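Conserved hypothetical protein TM0937 (Thermotoga maritima, PDB 2ESH) is of unknown function but probably acts as a DNA-binding transcriptional regulator of the PadR-like family. Local coordinates at residues T67-T72 with P76-R81; S16-L21 with Y53-D58; A23-P26 with Y30-A33. One frame throughout, in Å; residues are numbered along the deposited sequence. Where two conformers were deposited one is given.

Contact 1: T67-T72 with P76-R81; sequences TEWDTT and PRKIYR. With CA (calcium ion), chain B.
Lys78 lies over one face of the Trp69 indole: its CB stands 3.7 Å from the centroid of the six-membered ring and only 2° off the ring normal, a CH-pi contact. CG and CD continue across the ring, because the chain runs extended after CG leaves CB anti to the backbone N (chi1 -166°). Beyond the indole the same chain reaches Thr67, whose CG2 is pressed against Lys78 CE at 3.3 Å, tighter than ordinary carbon packing. Thr67 OG1 rests over a face of the Tyr80 ring, offset toward its rim. At the other end of the row, Trp69 CZ3 meets Pro76 O at 3.5 Å, in the edge region of the indole.

The backbones fix this register. Glu68 pairs with Ile79 through two bonds, Ile79 N to Glu68 O at 2.8 Å and Glu68 N to Ile79 O at 3.0 Å; Asp70 and Arg77 form a second such pair. Thr67 O also binds a calcium ion at 2.6 Å. Near the turn, Asp70 OD1 accepts from Thr72 N at 3.1 Å, an Asx turn. Two antiparallel strands following helix 52-61 form a beta hairpin, probably the wing of the winged helix-turn-helix fold expected of PadR-like regulators.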
loop_
_atom_site.group_PDB
_atom_site.type_symbol
_atom_site.label_atom_id
_atom_site.label_comp_id
_atom_site.label_asym_id
_atom_site.label_seq_id
_atom_site.Cartn_x
_atom_site.Cartn_y
_atom_site.Cartn_z
ATOM N N THR A 67 14.819 -6.443 -6.039
ATOM C CA THR A 67 14.204 -7.259 -7.096
ATOM C C THR A 67 15.109 -8.458 -7.467
ATOM O O THR A 67 16.289 -8.364 -7.438
ATOM C CB THR A 67 13.948 -6.229 -8.151
ATOM O OG1 THR A 67 12.586 -6.216 -8.588
ATOM C CG2 THR A 67 14.964 -6.086 -9.120
ATOM N N GLU A 68 14.543 -9.601 -7.791
ATOM C CA GLU A 68 15.329 -10.681 -8.337
ATOM C C GLU A 68 14.397 -11.476 -9.249
ATOM O O GLU A 68 13.324 -11.761 -8.868
ATOM C CB GLU A 68 15.859 -11.546 -7.191
ATOM C CG GLU A 68 16.668 -12.770 -7.647
ATOM C CD GLU A 68 17.231 -13.533 -6.470
ATOM O OE1 GLU A 68 16.517 -14.435 -5.957
ATOM O OE2 GLU A 68 18.348 -13.176 -5.995
ATOM N N TRP A 69 14.830 -11.815 -10.468
ATOM C CA TRP A 69 14.030 -12.669 -11.379
ATOM C C TRP A 69 13.925 -14.117 -10.947
ATOM O O TRP A 69 14.928 -14.676 -10.636
ATOM C CB TRP A 69 14.622 -12.605 -12.764
ATOM C CG TRP A 69 14.363 -11.291 -13.407
ATOM C CD1 TRP A 69 15.175 -10.142 -13.335
ATOM C CD2 TRP A 69 13.224 -10.919 -14.200
ATOM N NE1 TRP A 69 14.636 -9.129 -14.093
ATOM C CE2 TRP A 69 13.423 -9.566 -14.616
ATOM C CE3 TRP A 69 12.060 -11.580 -14.612
ATOM C CZ2 TRP A 69 12.478 -8.877 -15.405
ATOM C CZ3 TRP A 69 11.148 -10.881 -15.479
ATOM C CH2 TRP A 69 11.374 -9.549 -15.839
ATOM N N ASP A 70 12.714 -14.679 -10.831
ATOM C CA ASP A 70 12.484 -16.096 -10.759
ATOM C C ASP A 70 12.464 -16.621 -12.228
ATOM O O ASP A 70 11.576 -16.270 -12.993
ATOM C CB ASP A 70 11.133 -16.332 -10.133
ATOM C CG ASP A 70 10.777 -17.839 -10.002
ATOM O OD1 ASP A 70 11.614 -18.775 -10.279
ATOM O OD2 ASP A 70 9.634 -18.109 -9.612
ATOM N N THR A 71 13.509 -17.348 -12.623
ATOM C CA THR A 71 13.707 -17.836 -14.003
ATOM C C THR A 71 13.187 -19.290 -14.057
ATOM O O THR A 71 13.170 -19.848 -15.108
ATOM C CB THR A 71 15.209 -17.776 -14.412
ATOM O OG1 THR A 71 15.959 -18.193 -13.252
ATOM C CG2 THR A 71 15.657 -16.327 -14.828
ATOM N N THR A 72 12.672 -19.862 -12.946
ATOM C CA THR A 72 12.253 -21.299 -12.961
ATOM C C THR A 72 10.915 -21.478 -13.623
ATOM O O THR A 72 10.472 -22.652 -13.938
ATOM C CB THR A 72 12.170 -21.969 -11.527
ATOM O OG1 THR A 72 11.218 -21.251 -10.718
ATOM C CG2 THR A 72 13.519 -21.886 -10.809
ATOM N N PRO A 76 9.514 -15.859 -17.112
ATOM C CA PRO A 76 10.177 -15.480 -15.841
ATOM C C PRO A 76 9.403 -14.328 -15.208
ATOM O O PRO A 76 8.852 -13.478 -15.932
ATOM C CB PRO A 76 11.575 -14.984 -16.291
ATOM C CG PRO A 76 11.789 -15.548 -17.713
ATOM C CD PRO A 76 10.385 -15.611 -18.291
ATOM N N ARG A 77 9.381 -14.289 -13.875
ATOM C CA ARG A 77 8.682 -13.280 -13.075
ATOM C C ARG A 77 9.676 -12.572 -12.156
ATOM O O ARG A 77 10.421 -13.232 -11.456
ATOM C CB ARG A 77 7.641 -13.970 -12.182
ATOM C CG ARG A 77 6.592 -14.774 -12.894
ATOM C CD ARG A 77 5.703 -13.801 -13.625
ATOM N NE ARG A 77 4.654 -14.555 -14.277
ATOM C CZ ARG A 77 3.542 -14.038 -14.812
ATOM N NH1 ARG A 77 3.291 -12.728 -14.784
ATOM N NH2 ARG A 77 2.686 -14.868 -15.375
ATOM N N LYS A 78 9.664 -11.245 -12.161
ATOM C CA LYS A 78 10.516 -10.396 -11.351
ATOM C C LYS A 78 9.946 -10.295 -9.946
ATOM O O LYS A 78 8.848 -9.756 -9.764
ATOM C CB LYS A 78 10.573 -9.036 -11.999
ATOM C CG LYS A 78 11.683 -8.177 -11.431
ATOM C CD LYS A 78 11.958 -6.971 -12.251
ATOM C CE LYS A 78 13.291 -6.375 -11.923
ATOM N NZ LYS A 78 13.640 -5.188 -12.830
ATOM N N ILE A 79 10.634 -10.890 -8.947
ATOM C CA ILE A 79 10.190 -10.909 -7.505
ATOM C C ILE A 79 10.643 -9.675 -6.700
ATOM O O ILE A 79 11.832 -9.335 -6.600
ATOM C CB ILE A 79 10.649 -12.156 -6.833
ATOM C CG1 ILE A 79 10.199 -13.420 -7.642
ATOM C CG2 ILE A 79 10.051 -12.247 -5.402
ATOM C CD1 ILE A 79 8.673 -13.534 -7.916
ATOM N N TYR A 80 9.685 -8.962 -6.140
ATOM C CA TYR A 80 9.932 -7.773 -5.281
ATOM C C TYR A 80 10.020 -8.194 -3.847
ATOM O O TYR A 80 9.273 -9.056 -3.410
ATOM C CB TYR A 80 8.822 -6.726 -5.429
ATOM C CG TYR A 80 8.806 -6.164 -6.773
ATOM C CD1 TYR A 80 9.462 -4.927 -7.040
ATOM C CD2 TYR A 80 8.204 -6.871 -7.842
ATOM C CE1 TYR A 80 9.537 -4.406 -8.332
ATOM C CE2 TYR A 80 8.284 -6.365 -9.162
ATOM C CZ TYR A 80 8.946 -5.109 -9.382
ATOM O OH TYR A 80 9.026 -4.556 -10.650
ATOM N N ARG A 81 10.925 -7.557 -3.101
ATOM C CA ARG A 81 11.204 -7.925 -1.695
ATOM C C ARG A 81 11.482 -6.633 -0.909
ATOM O O ARG A 81 12.162 -5.707 -1.414
ATOM C CB ARG A 81 12.401 -8.924 -1.677
ATOM C CG ARG A 81 13.072 -9.237 -0.353
ATOM C CD ARG A 81 14.058 -10.465 -0.485
ATOM N NE ARG A 81 13.526 -11.545 -1.360
ATOM C CZ ARG A 81 13.047 -12.733 -0.946
ATOM N NH1 ARG A 81 12.991 -13.039 0.378
ATOM N NH2 ARG A 81 12.604 -13.623 -1.861
HETATM CA CA CA B . 18.653 -7.345 -7.711
HETATM O O HOH W 1 17.094 -7.287 -9.618
#

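Contact 2: S16-L21 with Y53-D58; sequences STILLL and YRVLAD
Ile18 holds CG1 anti to its carbonyl carbon (chi1 -68°) and carries CD1 on an extended chi2 of 172°, which sends the long branch toward Val55 and leaves CG2 turned to Leu56. On the other helix, Leu56 keeps CG beside its backbone N (chi1 -59°), and its end swings in closer to Ile18 than its CB direction alone would suggest. The sound evidence for packing is Ile18 CG2 against Leu56 CD2 at 3.5 Å, two methyls meeting where the side chains cross at about a right angle. Ile18 CD1 and Val55 CG2 are modelled too close to be trusted, so that pair shows proximity and nothing finer. Ile18 and Leu56 have the nearest CA atoms of the two segments, 7.7 Å apart, and the CG2 methyl of Ile18 fills part of that distance. With an alanine in place of Ile18, both branches vanish, and a gap would probably open between the helices, leaving the Leu56 methyl without its mate.

This buried contact joins helix 8-24 to helix 52-61. Leu56 also touches Leu32 of helix 29-37 and Tyr80 of strand 77-82, while Leu19, one residue beyond Ile18, packs on Tyr89 and Leu90 of the long helix 84-116.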
loop_
_atom_site.group_PDB
_atom_site.type_symbol
_atom_site.label_atom_id
_atom_site.label_comp_id
_atom_site.label_asym_id
_atom_site.label_seq_id
_atom_site.Cartn_x
_atom_site.Cartn_y
_atom_site.Cartn_z
ATOM N N SER A 16 1.315 2.392 0.176
ATOM C CA SER A 16 1.407 1.894 1.521
ATOM C C SER A 16 0.981 0.481 1.524
ATOM O O SER A 16 1.630 -0.350 2.130
ATOM C CB SER A 16 0.549 2.720 2.503
ATOM O OG SER A 16 1.180 4.022 2.533
ATOM N N THR A 17 -0.127 0.211 0.831
ATOM C CA THR A 17 -0.714 -1.118 0.834
ATOM C C THR A 17 0.158 -2.103 0.083
ATOM O O THR A 17 0.341 -3.228 0.532
ATOM C CB THR A 17 -2.099 -1.113 0.166
ATOM O OG1 THR A 17 -2.961 -0.233 0.895
ATOM C CG2 THR A 17 -2.666 -2.500 0.152
ATOM N N ILE A 18 0.658 -1.659 -1.077
ATOM C CA ILE A 18 1.572 -2.430 -1.865
ATOM C C ILE A 18 2.858 -2.788 -1.146
ATOM O O ILE A 18 3.278 -3.985 -1.216
ATOM C CB ILE A 18 1.915 -1.829 -3.205
ATOM C CG1 ILE A 18 0.693 -1.824 -4.170
ATOM C CG2 ILE A 18 2.897 -2.724 -3.891
ATOM C CD1 ILE A 18 1.028 -0.985 -5.538
ATOM N N LEU A 19 3.447 -1.830 -0.432
ATOM C CA LEU A 19 4.666 -2.101 0.357
ATOM C C LEU A 19 4.416 -3.216 1.336
ATOM O O LEU A 19 5.178 -4.160 1.446
ATOM C CB LEU A 19 5.166 -0.845 1.123
ATOM C CG LEU A 19 6.589 -0.799 1.754
ATOM C CD1 LEU A 19 7.605 -1.197 0.740
ATOM C CD2 LEU A 19 6.941 0.613 2.196
ATOM N N LEU A 20 3.325 -3.085 2.056
ATOM C CA LEU A 20 2.943 -4.061 3.029
ATOM C C LEU A 20 2.745 -5.392 2.430
ATOM O O LEU A 20 3.216 -6.388 3.014
ATOM C CB LEU A 20 1.620 -3.684 3.668
ATOM C CG LEU A 20 1.179 -4.109 5.043
ATOM C CD1 LEU A 20 -0.301 -4.354 5.038
ATOM C CD2 LEU A 20 1.833 -5.251 5.682
ATOM N N LEU A 21 1.989 -5.444 1.322
ATOM C CA LEU A 21 1.656 -6.737 0.753
ATOM C C LEU A 21 2.977 -7.388 0.324
ATOM O O LEU A 21 3.227 -8.580 0.571
ATOM C CB LEU A 21 0.685 -6.559 -0.443
ATOM C CG LEU A 21 -0.834 -6.390 -0.175
ATOM C CD1 LEU A 21 -1.575 -6.127 -1.517
ATOM C CD2 LEU A 21 -1.412 -7.562 0.573
ATOM N N TYR A 53 2.409 -2.440 -11.192
ATOM C CA TYR A 53 3.749 -2.302 -11.825
ATOM C C TYR A 53 4.487 -0.974 -11.641
ATOM O O TYR A 53 5.679 -0.954 -11.362
ATOM C CB TYR A 53 3.781 -2.704 -13.308
ATOM C CG TYR A 53 3.598 -4.210 -13.532
ATOM C CD1 TYR A 53 2.310 -4.754 -13.710
ATOM C CD2 TYR A 53 4.710 -5.101 -13.561
ATOM C CE1 TYR A 53 2.101 -6.110 -13.895
ATOM C CE2 TYR A 53 4.520 -6.489 -13.784
ATOM C CZ TYR A 53 3.200 -6.985 -13.950
ATOM O OH TYR A 53 2.946 -8.346 -14.178
ATOM N N ARG A 54 3.794 0.147 -11.775
ATOM C CA ARG A 54 4.530 1.397 -11.784
ATOM C C ARG A 54 4.852 1.911 -10.328
ATOM O O ARG A 54 5.895 2.610 -10.091
ATOM C CB ARG A 54 3.851 2.434 -12.680
ATOM C CG ARG A 54 4.793 3.553 -13.082
ATOM C CD ARG A 54 4.281 4.345 -14.269
ATOM N NE ARG A 54 4.163 3.586 -15.532
ATOM C CZ ARG A 54 5.007 3.645 -16.575
ATOM N NH1 ARG A 54 6.129 4.410 -16.596
ATOM N NH2 ARG A 54 4.693 2.913 -17.621
ATOM N N VAL A 55 4.018 1.544 -9.359
ATOM C CA VAL A 55 4.356 1.920 -7.995
ATOM C C VAL A 55 5.383 0.931 -7.399
ATOM O O VAL A 55 6.216 1.333 -6.576
ATOM C CB VAL A 55 3.138 2.204 -6.999
ATOM C CG1 VAL A 55 1.832 2.663 -7.717
ATOM C CG2 VAL A 55 2.883 1.018 -6.125
ATOM N N LEU A 56 5.318 -0.348 -7.815
ATOM C CA LEU A 56 6.472 -1.221 -7.662
ATOM C C LEU A 56 7.780 -0.635 -8.251
ATOM O O LEU A 56 8.749 -0.503 -7.518
ATOM C CB LEU A 56 6.221 -2.639 -8.098
ATOM C CG LEU A 56 5.113 -3.350 -7.391
ATOM C CD1 LEU A 56 4.774 -4.519 -8.377
ATOM C CD2 LEU A 56 5.416 -3.946 -6.026
ATOM N N ALA A 57 7.837 -0.279 -9.525
ATOM C CA ALA A 57 9.078 0.324 -10.025
ATOM C C ALA A 57 9.552 1.563 -9.202
ATOM O O ALA A 57 10.807 1.842 -8.989
ATOM C CB ALA A 57 8.939 0.692 -11.552
ATOM N N ASP A 58 8.552 2.361 -8.807
ATOM C CA ASP A 58 8.736 3.558 -7.948
ATOM C C ASP A 58 9.304 3.217 -6.538
ATOM O O ASP A 58 10.158 3.899 -6.036
ATOM C CB ASP A 58 7.363 4.277 -7.824
ATOM C CG ASP A 58 7.001 5.132 -9.102
ATOM O OD1 ASP A 58 7.839 5.253 -10.010
ATOM O OD2 ASP A 58 5.845 5.638 -9.224
#

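Contact 3: A23-P26 with Y30-A33; sequences AEKP and YELA
Lys25 and Glu31 meet in a salt bridge that spans the turn between helices 8-24 and 29-37. Lys25 is the first residue to leave helical backbone angles at the end of helix 8-24, and its CB is directed toward segment 30-33. From CB the chain runs out straight, with CG anti to the backbone N (chi1 -177°), and then bends at chi3 (81°), so that the last two atoms turn onto the carboxylate. CE is the first of them to approach it, 3.6 Å from Glu31 OE2 and 4.0 Å from Glu31 CD. At the tip, Lys25 NZ donates to Glu31 OE2 at 2.9 Å, with Glu31 CD at 3.6 Å behind it. Glu31 OE1 is 4.0 Å from the same NZ, so the ammonium engages one carboxylate oxygen and does not straddle both. The exact position of OE2 is less certain, since it sits too close to another atom in the model; the pairing of opposite charges is the firmer conclusion.

Glu31 answers with a bend of its own at chi2 (-83°), and the two side chains cross at roughly a right angle. Its other oxygen, OE1, forms a salt bridge with Arg35 NH1 and accepts a hydrogen bond from Ser27 OG. The carboxylate is thus shared between two cations, which would be expected to favour its ionised form.

The bridge lies at the surface. Beside it, Pro26 packs on Ile79 and Arg81 of strand 77-82, and Tyr30 touches Arg77 of the same strand and Tyr53 of helix 52-61. Leu32, next to Glu31, turns inward to Leu21 and Val22 of helix 8-24 and to Ile52 and Leu56 of helix 52-61.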
loop_
_atom_site.group_PDB
_atom_site.type_symbol
_atom_site.label_atom_id
_atom_site.label_comp_id
_atom_site.label_asym_id
_atom_site.label_seq_id
_atom_site.Cartn_x
_atom_site.Cartn_y
_atom_site.Cartn_z
ATOM N N ALA A 23 5.997 -6.797 1.863
ATOM C CA ALA A 23 6.631 -7.213 3.109
ATOM C C ALA A 23 6.102 -8.557 3.568
ATOM O O ALA A 23 6.836 -9.387 4.101
ATOM C CB ALA A 23 6.430 -6.155 4.264
ATOM N N GLU A 24 4.800 -8.742 3.431
ATOM C CA GLU A 24 4.162 -9.960 3.887
ATOM C C GLU A 24 4.584 -11.189 3.044
ATOM O O GLU A 24 4.810 -12.275 3.579
ATOM C CB GLU A 24 2.642 -9.720 3.809
ATOM C CG GLU A 24 2.108 -8.871 4.990
ATOM C CD GLU A 24 0.579 -8.751 5.019
ATOM O OE1 GLU A 24 -0.039 -8.745 3.943
ATOM O OE2 GLU A 24 -0.013 -8.583 6.112
ATOM N N LYS A 25 4.704 -11.019 1.713
ATOM C CA LYS A 25 5.167 -12.113 0.871
ATOM C C LYS A 25 5.787 -11.558 -0.403
ATOM O O LYS A 25 5.060 -11.034 -1.239
ATOM C CB LYS A 25 4.021 -13.029 0.492
ATOM C CG LYS A 25 4.417 -14.264 -0.356
ATOM C CD LYS A 25 3.224 -15.190 -0.694
ATOM C CE LYS A 25 2.410 -14.607 -1.922
ATOM N NZ LYS A 25 1.023 -15.253 -2.223
ATOM N N PRO A 26 7.125 -11.724 -0.577
ATOM C CA PRO A 26 7.780 -11.224 -1.816
ATOM C C PRO A 26 7.058 -11.842 -3.044
ATOM O O PRO A 26 6.587 -12.978 -2.942
ATOM C CB PRO A 26 9.180 -11.786 -1.681
ATOM C CG PRO A 26 9.335 -11.989 -0.079
ATOM C CD PRO A 26 8.049 -12.468 0.315
ATOM N N TYR A 30 1.827 -9.489 -11.170
ATOM C CA TYR A 30 0.543 -10.170 -11.416
ATOM C C TYR A 30 -0.149 -10.715 -10.170
ATOM O O TYR A 30 -1.359 -10.487 -9.969
ATOM C CB TYR A 30 0.657 -11.256 -12.517
ATOM C CG TYR A 30 -0.638 -12.030 -12.769
ATOM C CD1 TYR A 30 -1.688 -11.486 -13.583
ATOM C CD2 TYR A 30 -0.814 -13.286 -12.198
ATOM C CE1 TYR A 30 -2.907 -12.228 -13.836
ATOM C CE2 TYR A 30 -2.010 -14.045 -12.417
ATOM C CZ TYR A 30 -3.047 -13.527 -13.222
ATOM O OH TYR A 30 -4.177 -14.325 -13.408
ATOM N N GLU A 31 0.591 -11.443 -9.340
ATOM C CA GLU A 31 0.029 -12.010 -8.126
ATOM C C GLU A 31 -0.350 -10.850 -7.149
ATOM O O GLU A 31 -1.352 -10.927 -6.450
ATOM C CB GLU A 31 1.008 -12.968 -7.496
ATOM C CG GLU A 31 0.443 -13.809 -6.405
ATOM C CD GLU A 31 0.407 -13.102 -4.987
ATOM O OE1 GLU A 31 1.157 -12.137 -4.790
ATOM O OE2 GLU A 31 -0.328 -13.551 -4.074
ATOM N N LEU A 32 0.455 -9.769 -7.125
ATOM C CA LEU A 32 0.190 -8.677 -6.198
ATOM C C LEU A 32 -1.173 -8.097 -6.447
ATOM O O LEU A 32 -1.868 -7.742 -5.494
ATOM C CB LEU A 32 1.286 -7.601 -6.233
ATOM C CG LEU A 32 2.418 -8.146 -5.348
ATOM C CD1 LEU A 32 3.810 -7.610 -5.634
ATOM C CD2 LEU A 32 2.070 -8.137 -3.849
ATOM N N ALA A 33 -1.561 -8.041 -7.715
ATOM C CA ALA A 33 -2.826 -7.504 -8.166
ATOM C C ALA A 33 -3.970 -8.249 -7.550
ATOM O O ALA A 33 -4.968 -7.653 -7.194
ATOM C CB ALA A 33 -2.909 -7.605 -9.668
#

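Contact 2 is the buried one, its centre about 6 Å from that of the chain, and is purely apolar. Contacts 1 and 3 lie at the surface, their centres about 20 Å and 11 Å out, and bring in polar terms: backbone pairing in the hairpin, alongside aliphatic-aromatic packing, and a salt bridge at the turn. Contacts 2 and 3 both use helix 8-24, and contact 3 falls within the chain span separating the two segments of contact 2. Physical links tie all three together: Tyr80, whose side chain reaches contact 2, also has its backbone O 3.2 Å from Pro26 CB in contact 3, bringing the hairpin against the helical part.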